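Local coordinates for protein flavin prenyltransferase PAD1, mitochondrial (Aspergillus niger, PDB 6QLG) that probably attaches a dimethylallyl group to the flavin N5 and C6 atoms of FMN, making the prenylated cofactor used by ferulic acid decarboxylase, at residues D118-V123 with R154-V159. Residues are numbered along the deposited sequence; the frame is centred on the assembly and turned at random.
Sequences DGMIVV and RRLVLV
Met120, Ile121 and Val122 lie beside Leu156, Val157 and Leu158 as neighbouring parallel strands in the central sheet of a Rossmann-like flavoprotein fold. The axes of 119-122 and 155-159 come within 4.7 Å and run 6° from parallel. Helices 127-135 and 141-151 connect them, as in a beta-alpha-beta crossover.

Four backbone hydrogen bonds join the strands. Met120 N donates to Arg155 O, and Val157 N to Met120 O at 2.9 Å. Val122 N donates to Val157 O at 2.8 Å, and Val159 N to Val122 O. The Ile121 backbone bonds instead to strand 42-47. At the start of the pair a water takes over, accepting from Arg155 N and donating to Asp118 O.

Apolar contacts form on both faces. On the face of Met120, Val122, Leu156 and Leu158, Leu156 CD1 lies against Met120 CG at 3.7 Å. Val122 CG2 lies beside Leu158 CD2 at 3.6 Å, both side chains pointing the same way. Met120 extends to Thr145 and Met149 of helix 141-151. Leu158 packs on Leu130 and Ile133 of helix 127-135. The Val122 side chain lies about 4 Å from that of the FMN-binding Thr129. On the opposite face, Ile121 and Val157 lie side by side. With CG1 anti to the backbone N (chi1 178°) and the chain extended, Ile121 carries its CD1 methyl past Val157 to Val159 CG2, at 4.0 Å. Val159 CG2 also touches Val123 CB, at 3.6 Å.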
loop_
_atom_site.group_PDB
_atom_site.type_symbol
_atom_site.label_atom_id
_atom_site.label_comp_id
_atom_site.label_asym_id
_atom_site.label_seq_id
_atom_site.Cartn_x
_atom_site.Cartn_y
_atom_site.Cartn_z
ATOM N N ASP B 118 29.855 -16.006 -7.794
ATOM C CA ASP B 118 28.669 -16.830 -7.604
ATOM C C ASP B 118 27.788 -16.380 -6.449
ATOM O O ASP B 118 26.649 -16.847 -6.347
ATOM C CB ASP B 118 29.064 -18.294 -7.389
ATOM C CG ASP B 118 29.792 -18.874 -8.578
ATOM O OD1 ASP B 118 30.790 -19.592 -8.374
ATOM O OD2 ASP B 118 29.366 -18.604 -9.720
ATOM N N GLY B 119 28.271 -15.505 -5.584
ATOM C CA GLY B 119 27.445 -15.029 -4.497
ATOM C C GLY B 119 28.262 -14.321 -3.439
ATOM O O GLY B 119 29.482 -14.180 -3.540
ATOM N N MET B 120 27.547 -13.888 -2.407
ATOM C CA MET B 120 28.120 -13.097 -1.332
ATOM C C MET B 120 27.380 -13.425 -0.049
ATOM O O MET B 120 26.156 -13.588 -0.057
ATOM C CB MET B 120 28.022 -11.599 -1.646
ATOM C CG MET B 120 28.397 -10.674 -0.500
ATOM S SD MET B 120 28.358 -8.948 -1.026
ATOM C CE MET B 120 29.226 -8.155 0.327
ATOM N N ILE B 121 28.122 -13.534 1.050
ATOM C CA ILE B 121 27.533 -13.727 2.367
ATOM C C ILE B 121 28.115 -12.687 3.313
ATOM O O ILE B 121 29.339 -12.529 3.398
ATOM C CB ILE B 121 27.753 -15.158 2.902
ATOM C CG1 ILE B 121 27.161 -15.300 4.306
ATOM C CG2 ILE B 121 29.233 -15.543 2.869
ATOM C CD1 ILE B 121 27.030 -16.736 4.782
ATOM N N VAL B 122 27.238 -11.958 3.995
ATOM C CA VAL B 122 27.627 -11.000 5.022
ATOM C C VAL B 122 27.416 -11.684 6.366
ATOM O O VAL B 122 26.277 -11.924 6.779
ATOM C CB VAL B 122 26.825 -9.694 4.919
ATOM C CG1 VAL B 122 27.365 -8.661 5.896
ATOM C CG2 VAL B 122 26.868 -9.154 3.492
ATOM N N VAL B 123 28.511 -12.015 7.044
ATOM C CA VAL B 123 28.442 -12.853 8.238
ATOM C C VAL B 123 29.515 -12.433 9.239
ATOM O O VAL B 123 30.714 -12.533 8.944
ATOM C CB VAL B 123 28.568 -14.342 7.870
ATOM C CG1 VAL B 123 29.733 -14.572 6.901
ATOM C CG2 VAL B 123 28.730 -15.190 9.123
ATOM N N ARG B 154 22.551 -12.324 -8.239
ATOM C CA ARG B 154 23.382 -13.335 -7.601
ATOM C C ARG B 154 22.942 -13.536 -6.155
ATOM O O ARG B 154 22.366 -12.640 -5.531
ATOM C CB ARG B 154 24.861 -12.943 -7.656
ATOM C CG ARG B 154 25.413 -12.853 -9.073
ATOM C CD ARG B 154 26.803 -12.238 -9.104
ATOM N NE ARG B 154 27.182 -11.830 -10.455
ATOM C CZ ARG B 154 28.209 -11.035 -10.737
ATOM N NH1 ARG B 154 28.971 -10.554 -9.762
ATOM N NH2 ARG B 154 28.477 -10.718 -11.998
ATOM N N ARG B 155 23.217 -14.727 -5.629
ATOM C CA ARG B 155 22.772 -15.087 -4.289
ATOM C C ARG B 155 23.475 -14.230 -3.242
ATOM O O ARG B 155 24.706 -14.140 -3.219
ATOM C CB ARG B 155 23.026 -16.575 -4.038
ATOM C CG ARG B 155 22.773 -17.061 -2.611
ATOM C CD ARG B 155 21.317 -16.915 -2.166
ATOM N NE ARG B 155 20.347 -17.347 -3.171
ATOM C CZ ARG B 155 19.751 -18.536 -3.182
ATOM N NH1 ARG B 155 20.027 -19.433 -2.245
ATOM N NH2 ARG B 155 18.878 -18.832 -4.136
ATOM N N LEU B 156 22.687 -13.586 -2.381
ATOM C CA LEU B 156 23.203 -12.730 -1.319
ATOM C C LEU B 156 22.570 -13.161 -0.006
ATOM O O LEU B 156 21.345 -13.096 0.145
ATOM C CB LEU B 156 22.906 -11.252 -1.600
ATOM C CG LEU B 156 23.214 -10.271 -0.464
ATOM C CD1 LEU B 156 24.712 -10.216 -0.179
ATOM C CD2 LEU B 156 22.676 -8.882 -0.778
ATOM N N VAL B 157 23.400 -13.591 0.941
ATOM C CA VAL B 157 22.942 -14.073 2.240
ATOM C C VAL B 157 23.411 -13.097 3.310
ATOM O O VAL B 157 24.608 -12.802 3.409
ATOM C CB VAL B 157 23.455 -15.495 2.530
ATOM C CG1 VAL B 157 23.038 -15.934 3.927
ATOM C CG2 VAL B 157 22.935 -16.470 1.483
ATOM N N LEU B 158 22.470 -12.600 4.106
ATOM C CA LEU B 158 22.759 -11.673 5.194
ATOM C C LEU B 158 22.499 -12.389 6.513
ATOM O O LEU B 158 21.344 -12.651 6.866
ATOM C CB LEU B 158 21.905 -10.410 5.085
ATOM C CG LEU B 158 21.879 -9.675 3.746
ATOM C CD1 LEU B 158 20.998 -8.439 3.843
ATOM C CD2 LEU B 158 23.282 -9.297 3.315
ATOM N N VAL B 159 23.570 -12.702 7.241
ATOM C CA VAL B 159 23.440 -13.287 8.570
ATOM C C VAL B 159 23.158 -12.160 9.556
ATOM O O VAL B 159 24.018 -11.789 10.365
ATOM C CB VAL B 159 24.697 -14.094 8.954
ATOM C CG1 VAL B 159 24.473 -14.862 10.253
ATOM C CG2 VAL B 159 25.059 -15.059 7.831
HETATM O O HOH W 1 24.376 -16.883 -7.403
#